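Local coordinates for protein 1-pyrroline-5-carboxylate dehydrogenase (Thermus thermophilus, PDB 1UZB) that probably oxidises the open-chain semialdehyde form of 1-pyrroline-5-carboxylate to glutamate with a nicotinamide cofactor, the second step of proline breakdown, at residues A206-E210 / D211-V215; G260-E263 / V264-I268; P362-S365 / A366-R370; I378-E382 / G383-L387; P409-R412 / I413-E416. All blocks are in the same frame, centred on the assembly; numbering follows the deposited sequence. Where two conformers were deposited one is given.

The five contacts follow one another in series along the chain, four at the start or end of a helix, the fifth a coiled loop. Contacts 1 and 2 lie about 17 Å apart, centre to centre, and both begin helices of beta-alpha-beta units in the sheet of the Rossmann-like cofactor-binding domain. Contacts 3 and 4 sit on helix 366-379, at its start and end, about 20 Å between centres. Contact 4 enters strand 384-387, outermost within this chain in the sheet of the catalytic domain; contact 5, about 11 Å from it between centres, touches it through E382. D211 of contact 1 packs on V364 and S365, where the two domains probably meet.

Contact 1: A206-E210 / D211-V215; sequences AKPAE and DAVVV
V213 lies over the bend made by A209, E210 and D211, with its CG1 methyl 3.5 Å from E210 O and also 3.5 Å from A209 O. Its first torsion (chi1 -65°) sets CG1 opposite the carbonyl carbon, where the same methyl also meets P208 CG at 4.0 Å. A beta-branched valine suits the place because it offers a compact, rigid cover for the turn, and the proline beside it presents an equally rigid apolar ring. The turn itself is closed by one backbone bond, A212 N to A209 O, 3.0 Å long with an N-H...O angle of 159°; E210 and D211 fill its two corners with the backbone conformation of a type I turn. The fold explains the bend: strand 203-207 ends here and helix 213-226 starts, with A212 at the N-cap position, so the chain turns from strand to helix in the first half of a beta-alpha-beta crossover that returns in strand 233-235. E210 and D211, the corner residues, both send their chains outward. E210 is extended, and its OE1 accepts from G240 N, which ties the corner to the loop after the next strand. The carboxylate of D211 diverges from it, leaving E210 OE2 and D211 OD2 6.1 Å apart, so the repulsion between the two acids is probably modest. Past the turn along the chain, V214 N and V215 N donate to the two oxygens of E123, on helix 113-124.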
loop_
_atom_site.group_PDB
_atom_site.type_symbol
_atom_site.label_atom_id
_atom_site.label_comp_id
_atom_site.label_asym_id
_atom_site.label_seq_id
_atom_site.Cartn_x
_atom_site.Cartn_y
_atom_site.Cartn_z
ATOM N N ALA A 206 23.718 -12.635 -29.910
ATOM C CA ALA A 206 23.976 -11.227 -30.182
ATOM C C ALA A 206 24.950 -10.967 -31.313
ATOM O O ALA A 206 26.040 -11.545 -31.356
ATOM C CB ALA A 206 24.474 -10.541 -28.912
ATOM N N LYS A 207 24.544 -10.099 -32.235
ATOM C CA LYS A 207 25.393 -9.719 -33.351
ATOM C C LYS A 207 25.818 -8.276 -33.136
ATOM O O LYS A 207 25.003 -7.357 -33.238
ATOM C CB LYS A 207 24.657 -9.817 -34.690
ATOM C CG LYS A 207 25.591 -9.534 -35.867
ATOM C CD LYS A 207 24.896 -8.870 -37.040
ATOM C CE LYS A 207 25.922 -8.428 -38.078
ATOM N NZ LYS A 207 25.306 -7.718 -39.233
ATOM N N PRO A 208 27.095 -8.056 -32.810
ATOM C CA PRO A 208 27.577 -6.692 -32.594
ATOM C C PRO A 208 27.689 -5.988 -33.938
ATOM O O PRO A 208 27.722 -6.642 -34.982
ATOM C CB PRO A 208 28.944 -6.912 -31.962
ATOM C CG PRO A 208 29.416 -8.170 -32.659
ATOM C CD PRO A 208 28.179 -9.039 -32.628
ATOM N N ALA A 209 27.724 -4.660 -33.920
ATOM C CA ALA A 209 27.880 -3.904 -35.154
ATOM C C ALA A 209 29.334 -4.115 -35.581
ATOM O O ALA A 209 30.223 -4.212 -34.734
ATOM C CB ALA A 209 27.601 -2.429 -34.905
ATOM N N GLU A 210 29.571 -4.195 -36.886
ATOM C CA GLU A 210 30.918 -4.425 -37.413
ATOM C C GLU A 210 32.009 -3.504 -36.877
ATOM O O GLU A 210 33.127 -3.950 -36.622
ATOM C CB GLU A 210 30.924 -4.322 -38.941
ATOM C CG GLU A 210 30.057 -5.329 -39.663
ATOM C CD GLU A 210 30.251 -5.270 -41.169
ATOM O OE1 GLU A 210 29.431 -5.863 -41.896
ATOM O OE2 GLU A 210 31.230 -4.639 -41.621
ATOM N N ASP A 211 31.684 -2.226 -36.711
ATOM C CA ASP A 211 32.651 -1.239 -36.239
ATOM C C ASP A 211 32.970 -1.306 -34.752
ATOM O O ASP A 211 33.891 -0.631 -34.287
ATOM C CB ASP A 211 32.159 0.175 -36.569
ATOM C CG ASP A 211 32.147 0.460 -38.058
ATOM O OD1 ASP A 211 33.232 0.432 -38.675
ATOM O OD2 ASP A 211 31.055 0.715 -38.609
ATOM N N ALA A 212 32.228 -2.121 -34.008
ATOM C CA ALA A 212 32.432 -2.221 -32.569
ATOM C C ALA A 212 32.499 -3.651 -32.044
ATOM O O ALA A 212 32.051 -3.934 -30.932
ATOM C CB ALA A 212 31.322 -1.452 -31.851
ATOM N N VAL A 213 33.083 -4.548 -32.829
ATOM C CA VAL A 213 33.186 -5.947 -32.422
ATOM C C VAL A 213 34.133 -6.198 -31.240
ATOM O O VAL A 213 33.916 -7.122 -30.456
ATOM C CB VAL A 213 33.634 -6.842 -33.603
ATOM C CG1 VAL A 213 32.572 -6.833 -34.686
ATOM C CG2 VAL A 213 34.967 -6.357 -34.156
ATOM N N VAL A 214 35.175 -5.384 -31.099
ATOM C CA VAL A 214 36.110 -5.596 -29.999
ATOM C C VAL A 214 35.499 -5.307 -28.636
ATOM O O VAL A 214 35.630 -6.107 -27.710
ATOM C CB VAL A 214 37.391 -4.745 -30.161
ATOM C CG1 VAL A 214 38.274 -4.889 -28.927
ATOM C CG2 VAL A 214 38.155 -5.196 -31.397
ATOM N N VAL A 215 34.830 -4.169 -28.499
ATOM C CA VAL A 215 34.233 -3.856 -27.211
ATOM C C VAL A 215 33.095 -4.831 -26.890
ATOM O O VAL A 215 32.820 -5.112 -25.722
ATOM C CB VAL A 215 33.737 -2.393 -27.149
ATOM C CG1 VAL A 215 32.456 -2.227 -27.946
ATOM C CG2 VAL A 215 33.552 -1.986 -25.697
#

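Contact 2: G260-E263 / V264-I268; sequences GSLE and VGLKI
L262 and L266 form the close-packed side of this helix start: they lie one turn apart, and L262 CD1 comes within 3.7 Å of L266 CG. L266 leans back over the preceding turn (chi1 -70°), and its CG approaches L262 O to 3.2 Å, over the very carbonyl that L266 N donates to at 2.8 Å. Branched, flexible leucines suit this ridge, since their branched ends can pack across one another while the backbone bonds fix the spacing. G265 N bonds to S261 O at 2.9 Å in the same pattern; G265 is buried, and a CB there would lie close to S261 O.

The solvent side is looser. S261 is the N-cap, and its OG, turned between the backbone N and the carbonyl carbon, accepts from V264 N; at 3.3 Å this capping bond is weak, though serine is apt because its short hydroxyl can reach an N-H of the first turn. E263 and K267 lie side by side with extended chains pointing the same way. Their salt bridge, E263 OE1 to K267 NZ, is long at 3.9 Å, and a water joins the pair, accepting from K267 NZ at 2.8 Å and giving a weak bond to E263 OE1. Such a separated, hydrated pair probably adds little stability.

Helix 262-272 links strand 255-259 to strand 284-288 in a beta-alpha-beta unit: V264 and I268 rest on F258 of the first strand, while L262 and L266 pack against F282 of the second subunit.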
loop_
_atom_site.group_PDB
_atom_site.type_symbol
_atom_site.label_atom_id
_atom_site.label_comp_id
_atom_site.label_asym_id
_atom_site.label_seq_id
_atom_site.Cartn_x
_atom_site.Cartn_y
_atom_site.Cartn_z
ATOM N N GLY A 260 19.084 0.351 -34.895
ATOM C CA GLY A 260 19.919 0.751 -36.013
ATOM C C GLY A 260 19.164 1.642 -36.983
ATOM O O GLY A 260 18.226 2.342 -36.595
ATOM N N SER A 261 19.557 1.603 -38.253
ATOM C CA SER A 261 18.934 2.436 -39.275
ATOM C C SER A 261 17.511 2.027 -39.637
ATOM O O SER A 261 17.120 0.864 -39.504
ATOM C CB SER A 261 19.778 2.432 -40.550
ATOM O OG SER A 261 19.687 1.177 -41.200
ATOM N N LEU A 262 16.744 3.000 -40.112
ATOM C CA LEU A 262 15.367 2.761 -40.514
ATOM C C LEU A 262 15.320 1.794 -41.694
ATOM O O LEU A 262 14.448 0.932 -41.767
ATOM C CB LEU A 262 14.697 4.081 -40.896
ATOM C CG LEU A 262 13.276 3.987 -41.458
ATOM C CD1 LEU A 262 12.365 3.289 -40.458
ATOM C CD2 LEU A 262 12.758 5.381 -41.769
ATOM N N GLU A 263 16.263 1.940 -42.619
ATOM C CA GLU A 263 16.307 1.069 -43.787
ATOM C C GLU A 263 16.342 -0.398 -43.372
ATOM O O GLU A 263 15.591 -1.225 -43.893
ATOM C CB GLU A 263 17.536 1.389 -44.643
ATOM C CG GLU A 263 17.723 0.446 -45.822
ATOM C CD GLU A 263 19.017 0.692 -46.576
ATOM O OE1 GLU A 263 19.261 -0.013 -47.578
ATOM O OE2 GLU A 263 19.790 1.584 -46.166
ATOM N N VAL A 264 17.220 -0.717 -42.427
ATOM C CA VAL A 264 17.347 -2.083 -41.942
ATOM C C VAL A 264 16.153 -2.472 -41.069
ATOM O O VAL A 264 15.647 -3.591 -41.161
ATOM C CB VAL A 264 18.657 -2.260 -41.146
ATOM C CG1 VAL A 264 18.756 -3.674 -40.595
ATOM C CG2 VAL A 264 19.849 -1.967 -42.049
ATOM N N GLY A 265 15.699 -1.545 -40.230
ATOM C CA GLY A 265 14.563 -1.823 -39.364
ATOM C C GLY A 265 13.307 -2.188 -40.138
ATOM O O GLY A 265 12.551 -3.069 -39.728
ATOM N N LEU A 266 13.072 -1.506 -41.255
ATOM C CA LEU A 266 11.902 -1.793 -42.074
ATOM C C LEU A 266 11.969 -3.219 -42.618
ATOM O O LEU A 266 10.972 -3.941 -42.618
ATOM C CB LEU A 266 11.805 -0.793 -43.229
ATOM C CG LEU A 266 11.435 0.642 -42.835
ATOM C CD1 LEU A 266 11.625 1.576 -44.018
ATOM C CD2 LEU A 266 9.993 0.686 -42.344
ATOM N N LYS A 267 13.150 -3.625 -43.074
ATOM C CA LYS A 267 13.328 -4.968 -43.615
ATOM C C LYS A 267 13.117 -6.026 -42.536
ATOM O O LYS A 267 12.503 -7.064 -42.780
ATOM C CB LYS A 267 14.724 -5.110 -44.229
ATOM C CG LYS A 267 14.935 -4.263 -45.475
ATOM C CD LYS A 267 16.344 -4.423 -46.028
ATOM C CE LYS A 267 16.545 -3.570 -47.273
ATOM N NZ LYS A 267 17.938 -3.655 -47.796
ATOM N N ILE A 268 13.626 -5.762 -41.340
ATOM C CA ILE A 268 13.477 -6.699 -40.236
ATOM C C ILE A 268 12.011 -6.853 -39.825
ATOM O O ILE A 268 11.533 -7.968 -39.625
ATOM C CB ILE A 268 14.315 -6.245 -39.020
ATOM C CG1 ILE A 268 15.803 -6.429 -39.331
ATOM C CG2 ILE A 268 13.921 -7.035 -37.779
ATOM C CD1 ILE A 268 16.722 -5.879 -38.271
HETATM O O HOH W 1 19.811 -2.848 -45.894
#

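Contact 3: P362-S365 / A366-R370; sequences PVVS and AEQER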
loop_
_atom_site.group_PDB
_atom_site.type_symbol
_atom_site.label_atom_id
_atom_site.label_comp_id
_atom_site.label_asym_id
_atom_site.label_seq_id
_atom_site.Cartn_x
_atom_site.Cartn_y
_atom_site.Cartn_z
ATOM N N PRO A 362 36.491 11.585 -34.512
ATOM C CA PRO A 362 36.184 11.324 -35.920
ATOM C C PRO A 362 34.837 10.625 -36.048
ATOM O O PRO A 362 34.293 10.137 -35.055
ATOM C CB PRO A 362 37.305 10.386 -36.325
ATOM C CG PRO A 362 37.403 9.513 -35.104
ATOM C CD PRO A 362 37.334 10.512 -33.954
ATOM N N VAL A 363 34.283 10.582 -37.256
ATOM C CA VAL A 363 33.052 9.829 -37.436
ATOM C C VAL A 363 33.560 8.384 -37.450
ATOM O O VAL A 363 34.760 8.142 -37.623
ATOM C CB VAL A 363 32.281 10.221 -38.723
ATOM C CG1 VAL A 363 31.717 11.627 -38.559
ATOM C CG2 VAL A 363 33.177 10.147 -39.938
ATOM N N VAL A 364 32.662 7.425 -37.273
ATOM C CA VAL A 364 33.066 6.031 -37.131
ATOM C C VAL A 364 33.766 5.259 -38.247
ATOM O O VAL A 364 34.550 4.353 -37.959
ATOM C CB VAL A 364 31.866 5.184 -36.627
ATOM C CG1 VAL A 364 30.987 4.760 -37.791
ATOM C CG2 VAL A 364 32.369 3.986 -35.839
ATOM N N SER A 365 33.513 5.595 -39.504
ATOM C CA SER A 365 34.136 4.841 -40.590
ATOM C C SER A 365 34.241 5.645 -41.868
ATOM O O SER A 365 33.676 6.731 -41.977
ATOM C CB SER A 365 33.317 3.586 -40.881
ATOM O OG SER A 365 32.037 3.949 -41.383
ATOM N N ALA A 366 34.955 5.086 -42.843
ATOM C CA ALA A 366 35.122 5.736 -44.133
ATOM C C ALA A 366 33.774 5.870 -44.832
ATOM O O ALA A 366 33.499 6.892 -45.453
ATOM C CB ALA A 366 36.089 4.937 -45.001
ATOM N N GLU A 367 32.932 4.847 -44.729
ATOM C CA GLU A 367 31.624 4.918 -45.370
ATOM C C GLU A 367 30.756 5.974 -44.694
ATOM O O GLU A 367 30.041 6.715 -45.362
ATOM C CB GLU A 367 30.917 3.561 -45.342
ATOM C CG GLU A 367 29.522 3.583 -45.975
ATOM C CD GLU A 367 29.519 4.043 -47.432
ATOM O OE1 GLU A 367 28.415 4.237 -47.987
ATOM O OE2 GLU A 367 30.606 4.211 -48.027
ATOM N N GLN A 368 30.811 6.048 -43.368
ATOM C CA GLN A 368 30.023 7.054 -42.667
ATOM C C GLN A 368 30.500 8.440 -43.078
ATOM O O GLN A 368 29.697 9.350 -43.280
ATOM C CB GLN A 368 30.143 6.875 -41.151
ATOM C CG GLN A 368 29.191 7.746 -40.346
ATOM C CD GLN A 368 27.738 7.514 -40.720
ATOM O OE1 GLN A 368 27.242 6.389 -40.661
ATOM N NE2 GLN A 368 27.049 8.580 -41.108
ATOM N N GLU A 369 31.812 8.592 -43.220
ATOM C CA GLU A 369 32.381 9.867 -43.628
ATOM C C GLU A 369 31.869 10.241 -45.018
ATOM O O GLU A 369 31.462 11.377 -45.258
ATOM C CB GLU A 369 33.905 9.774 -43.640
ATOM C CG GLU A 369 34.602 11.074 -43.995
ATOM C CD GLU A 369 36.106 10.922 -44.036
ATOM O OE1 GLU A 369 36.600 10.125 -44.860
ATOM O OE2 GLU A 369 36.794 11.596 -43.243
ATOM N N ARG A 370 31.883 9.275 -45.932
ATOM C CA ARG A 370 31.423 9.532 -47.287
ATOM C C ARG A 370 29.965 9.978 -47.282
ATOM O O ARG A 370 29.595 10.931 -47.971
ATOM C CB ARG A 370 31.566 8.281 -48.153
ATOM C CG ARG A 370 31.304 8.548 -49.633
ATOM C CD ARG A 370 31.108 7.261 -50.409
ATOM N NE ARG A 370 29.865 6.594 -50.038
ATOM C CZ ARG A 370 28.653 7.032 -50.362
ATOM N NH1 ARG A 370 28.509 8.143 -51.072
ATOM N NH2 ARG A 370 27.580 6.361 -49.970
#
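S365 carries the contact, meeting the first turn of helix 366-379 with two of its atoms. Its OG accepts from Q368 N at 3.1 Å, nearly straight at 161°, and its carbonyl O accepts from E369 N at 2.9 Å, which is the first regular bond of the helix. The hydroxyl gets there because chi1 of 65° places OG between the backbone N and the carbonyl carbon, turned forward over the helix start; it also touches Q368 CB, 3.5 Å away. A short serine side chain is well matched to the task, since it replaces the carbonyl that a preceding turn would have supplied.

Next to the cap, V363 crosses E369 at about a right angle, and its CG2 methyl rests 3.8 Å from E369 CB, so the apolar base of the glutamate is covered before its carboxylate begins. That carboxylate turns away to a salt bridge with R391. V364 adds a lighter touch, CG1 to Q368 CB at 4.1 Å.

Beyond this shell, the loop before the helix is pinned by its own backbone: V364 N donates to Q320 OE1, P362 O accepts from Q318 NE2, and V363 pairs with Y397. Along the exposed face of the helix, R370 grips the carboxylate of E367 side-on, NH2 to OE1 at 3.0 Å and NE to OE2 at 3.2 Å; both oxygens lie close to the guanidinium plane, but the carboxylate is tilted, its syn-side partners about 30° out of its plane. The OG bond to Q368 N and the carbonyl bond to E369 N are the signature of a serine N-cap, a common way of starting an alpha-helix.

Contact 4: I378-E382 / G383-L387; sequences IGKNE and GQLVL
K380 and L385 are laid side by side by their first torsions: K380 starts with CG opposite the carbonyl carbon (chi1 -72°) and runs extended, while in L385 CG stands opposite the backbone N (chi1 -179°). The chains point the same way, and K380 CE meets L385 CD2 at 3.9 Å. A lysine fits here: its aliphatic stem can lie against a leucine while its ammonium group goes on to a salt bridge with E377.

Between them helix 366-379 gives way, and G379 O is gripped twice, by E382 N at 2.9 Å and by G383 N at 2.8 Å, the latter bond straight at 179°. G383, with no side chain to crowd the preceding carbonyl, leads into strand 384-387, which pairs with strand 402-405 and has a classic beta bulge where V386 and L387 face V403. One water donates to K380 O at 3.0 Å and to G383 O at 2.6 Å, so two carbonyl oxygens 3.6 Å apart share one donor.

E382 turns away, OE2 accepting from R412 N and OE1 from I413 N. Two N-H groups would be expected to stabilise the charged carboxylate, tying the helix exit to a second loop by two charge-assisted hydrogen bonds.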
loop_
_atom_site.group_PDB
_atom_site.type_symbol
_atom_site.label_atom_id
_atom_site.label_comp_id
_atom_site.label_asym_id
_atom_site.label_seq_id
_atom_site.Cartn_x
_atom_site.Cartn_y
_atom_site.Cartn_z
ATOM N N ILE A 378 24.566 17.877 -50.670
ATOM C CA ILE A 378 23.142 18.012 -50.940
ATOM C C ILE A 378 22.620 19.265 -50.240
ATOM O O ILE A 378 21.883 20.057 -50.826
ATOM C CB ILE A 378 22.362 16.778 -50.425
ATOM C CG1 ILE A 378 22.729 15.551 -51.266
ATOM C CG2 ILE A 378 20.861 17.051 -50.463
ATOM C CD1 ILE A 378 22.230 14.240 -50.694
ATOM N N GLY A 379 23.023 19.440 -48.985
ATOM C CA GLY A 379 22.588 20.590 -48.213
ATOM C C GLY A 379 22.982 21.927 -48.818
ATOM O O GLY A 379 22.259 22.911 -48.673
ATOM N N LYS A 380 24.127 21.970 -49.491
ATOM C CA LYS A 380 24.593 23.209 -50.108
ATOM C C LYS A 380 23.626 23.735 -51.163
ATOM O O LYS A 380 23.614 24.928 -51.461
ATOM C CB LYS A 380 25.975 23.006 -50.735
ATOM C CG LYS A 380 27.100 22.874 -49.720
ATOM C CD LYS A 380 28.426 22.615 -50.414
ATOM C CE LYS A 380 29.578 22.543 -49.427
ATOM N NZ LYS A 380 30.854 22.230 -50.124
ATOM N N ASN A 381 22.812 22.845 -51.721
ATOM C CA ASN A 381 21.845 23.234 -52.740
ATOM C C ASN A 381 20.431 23.320 -52.176
ATOM O O ASN A 381 19.468 23.504 -52.921
ATOM C CB ASN A 381 21.887 22.236 -53.901
ATOM C CG ASN A 381 23.202 22.282 -54.661
ATOM O OD1 ASN A 381 23.699 21.257 -55.123
ATOM N ND2 ASN A 381 23.764 23.477 -54.800
ATOM N N GLU A 382 20.307 23.188 -50.857
ATOM C CA GLU A 382 19.002 23.261 -50.205
ATOM C C GLU A 382 18.932 24.429 -49.225
ATOM O O GLU A 382 17.929 25.139 -49.161
ATOM C CB GLU A 382 18.695 21.952 -49.471
ATOM C CG GLU A 382 18.612 20.734 -50.374
ATOM C CD GLU A 382 18.082 19.511 -49.656
ATOM O OE1 GLU A 382 18.548 19.231 -48.529
ATOM O OE2 GLU A 382 17.200 18.826 -50.218
ATOM N N GLY A 383 20.001 24.624 -48.460
ATOM C CA GLY A 383 20.035 25.712 -47.502
ATOM C C GLY A 383 21.293 26.544 -47.657
ATOM O O GLY A 383 21.979 26.446 -48.674
ATOM N N GLN A 384 21.601 27.361 -46.654
ATOM C CA GLN A 384 22.790 28.207 -46.698
ATOM C C GLN A 384 23.845 27.723 -45.709
ATOM O O GLN A 384 23.622 27.735 -44.498
ATOM C CB GLN A 384 22.428 29.658 -46.368
ATOM C CG GLN A 384 23.614 30.614 -46.448
ATOM C CD GLN A 384 23.358 31.944 -45.767
ATOM O OE1 GLN A 384 24.176 32.862 -45.846
ATOM N NE2 GLN A 384 22.226 32.052 -45.083
ATOM N N LEU A 385 24.994 27.297 -46.224
ATOM C CA LEU A 385 26.078 26.832 -45.369
ATOM C C LEU A 385 26.681 28.037 -44.658
ATOM O O LEU A 385 27.126 28.984 -45.308
ATOM C CB LEU A 385 27.155 26.137 -46.210
ATOM C CG LEU A 385 28.358 25.578 -45.446
ATOM C CD1 LEU A 385 27.903 24.456 -44.521
ATOM C CD2 LEU A 385 29.396 25.067 -46.438
ATOM N N VAL A 386 26.695 28.011 -43.328
ATOM C CA VAL A 386 27.252 29.125 -42.567
ATOM C C VAL A 386 28.387 28.727 -41.625
ATOM O O VAL A 386 28.971 29.582 -40.961
ATOM C CB VAL A 386 26.162 29.864 -41.757
ATOM C CG1 VAL A 386 25.210 30.588 -42.704
ATOM C CG2 VAL A 386 25.400 28.883 -40.882
ATOM N N LEU A 387 28.693 27.434 -41.560
ATOM C CA LEU A 387 29.787 26.950 -40.719
ATOM C C LEU A 387 30.218 25.545 -41.118
ATOM O O LEU A 387 29.382 24.682 -41.390
ATOM C CB LEU A 387 29.392 26.949 -39.236
ATOM C CG LEU A 387 30.543 26.560 -38.296
ATOM C CD1 LEU A 387 31.617 27.639 -38.332
ATOM C CD2 LEU A 387 30.029 26.379 -36.880
HETATM O O HOH W 2 21.291 26.741 -51.206
#

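Contact 5: P409-R412 / I413-E416; sequences PKAR and IAQE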
loop_
_atom_site.group_PDB
_atom_site.type_symbol
_atom_site.label_atom_id
_atom_site.label_comp_id
_atom_site.label_asym_id
_atom_site.label_seq_id
_atom_site.Cartn_x
_atom_site.Cartn_y
_atom_site.Cartn_z
ATOM N N PRO A 409 11.778 23.369 -44.492
ATOM C CA PRO A 409 11.344 22.230 -43.676
ATOM C C PRO A 409 11.318 20.879 -44.391
ATOM O O PRO A 409 11.560 19.847 -43.774
ATOM C CB PRO A 409 9.959 22.655 -43.199
ATOM C CG PRO A 409 10.085 24.142 -43.092
ATOM C CD PRO A 409 10.834 24.495 -44.361
ATOM N N LYS A 410 11.026 20.884 -45.689
ATOM C CA LYS A 410 10.957 19.638 -46.443
ATOM C C LYS A 410 12.216 19.280 -47.228
ATOM O O LYS A 410 12.214 18.337 -48.021
ATOM C CB LYS A 410 9.737 19.665 -47.370
ATOM C CG LYS A 410 8.412 19.739 -46.614
ATOM C CD LYS A 410 7.218 19.675 -47.551
ATOM C CE LYS A 410 5.910 19.797 -46.784
ATOM N NZ LYS A 410 5.727 18.699 -45.793
ATOM N N ALA A 411 13.294 20.025 -47.008
ATOM C CA ALA A 411 14.559 19.744 -47.682
ATOM C C ALA A 411 15.070 18.392 -47.196
ATOM O O ALA A 411 14.763 17.976 -46.078
ATOM C CB ALA A 411 15.574 20.822 -47.360
ATOM N N ARG A 412 15.851 17.704 -48.019
ATOM C CA ARG A 412 16.373 16.409 -47.612
ATOM C C ARG A 412 17.169 16.494 -46.307
ATOM O O ARG A 412 17.050 15.613 -45.454
ATOM C CB ARG A 412 17.244 15.811 -48.719
ATOM C CG ARG A 412 16.481 15.518 -50.002
ATOM C CD ARG A 412 17.350 14.755 -50.982
ATOM N NE ARG A 412 17.758 13.461 -50.441
ATOM C CZ ARG A 412 18.692 12.684 -50.981
ATOM N NH1 ARG A 412 19.000 11.524 -50.416
ATOM N NH2 ARG A 412 19.324 13.068 -52.084
ATOM N N ILE A 413 17.972 17.545 -46.138
ATOM C CA ILE A 413 18.754 17.662 -44.911
ATOM C C ILE A 413 17.898 18.002 -43.692
ATOM O O ILE A 413 18.394 18.001 -42.566
ATOM C CB ILE A 413 19.898 18.703 -45.027
ATOM C CG1 ILE A 413 19.346 20.089 -45.358
ATOM C CG2 ILE A 413 20.909 18.237 -46.066
ATOM C CD1 ILE A 413 20.360 21.201 -45.152
ATOM N N ALA A 414 16.619 18.289 -43.912
ATOM C CA ALA A 414 15.710 18.596 -42.807
ATOM C C ALA A 414 14.744 17.434 -42.565
ATOM O O ALA A 414 13.896 17.495 -41.674
ATOM C CB ALA A 414 14.922 19.868 -43.106
ATOM N N GLN A 415 14.891 16.367 -43.343
ATOM C CA GLN A 415 14.014 15.205 -43.235
ATOM C C GLN A 415 14.737 13.876 -43.041
ATOM O O GLN A 415 14.221 12.975 -42.378
ATOM C CB GLN A 415 13.156 15.089 -44.497
ATOM C CG GLN A 415 12.149 16.200 -44.686
ATOM C CD GLN A 415 10.993 16.097 -43.712
ATOM O OE1 GLN A 415 10.437 15.021 -43.506
ATOM N NE2 GLN A 415 10.617 17.221 -43.118
ATOM N N GLU A 416 15.924 13.752 -43.626
ATOM C CA GLU A 416 16.680 12.505 -43.554
ATOM C C GLU A 416 17.761 12.501 -42.480
ATOM O O GLU A 416 18.441 13.500 -42.270
ATOM C CB GLU A 416 17.291 12.210 -44.931
ATOM C CG GLU A 416 16.254 12.281 -46.054
ATOM C CD GLU A 416 16.819 12.033 -47.442
ATOM O OE1 GLU A 416 16.083 12.273 -48.422
ATOM O OE2 GLU A 416 17.980 11.598 -47.567
HETATM O O HOH W 3 12.081 19.531 -40.739
#
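R412 crosses E416, four residues on, and meets its carboxylate at the guanidinium edge. CB passes 3.7 Å from E416 OE1, and CG is a little nearer, at 3.6 Å. CD lies 3.8 Å from E416 OE1, and there a bend in the chain (chi3 62°) turns the head back toward the acid. NE donates to E416 OE1 at 2.9 Å, coming from above the carboxylate plane, and NH1 donates to E416 OE2 at 3.0 Å on its syn lone pair. The tip, NH2, packs on I378 CD1. The grip is side-on, although the two flat groups are turned 49° against each other. Arginine suits this because two N-H groups match two carboxylate oxygens; E416 OE2 gains a further partner in Y375 OH.

The backbone of the loop makes two overlapping turns. R412 O accepts from both E416 N, at 2.8 Å, and Q415 N, while A411 O takes A414 N in a type I turn with R412 and I413 at its corners. Q415 folds back at chi2, so that its NE2 donates to P409 O at 2.9 Å, nearly straight (165°), and also to D440 O; an amide can hold two carbonyls at once. This compact coil leads from strand 402-405 toward strand 422-428 and runs into the Glu-Glu-Ile-Phe-Gly-Pro sequence characteristic of aldehyde dehydrogenases, of which E416 is the first residue.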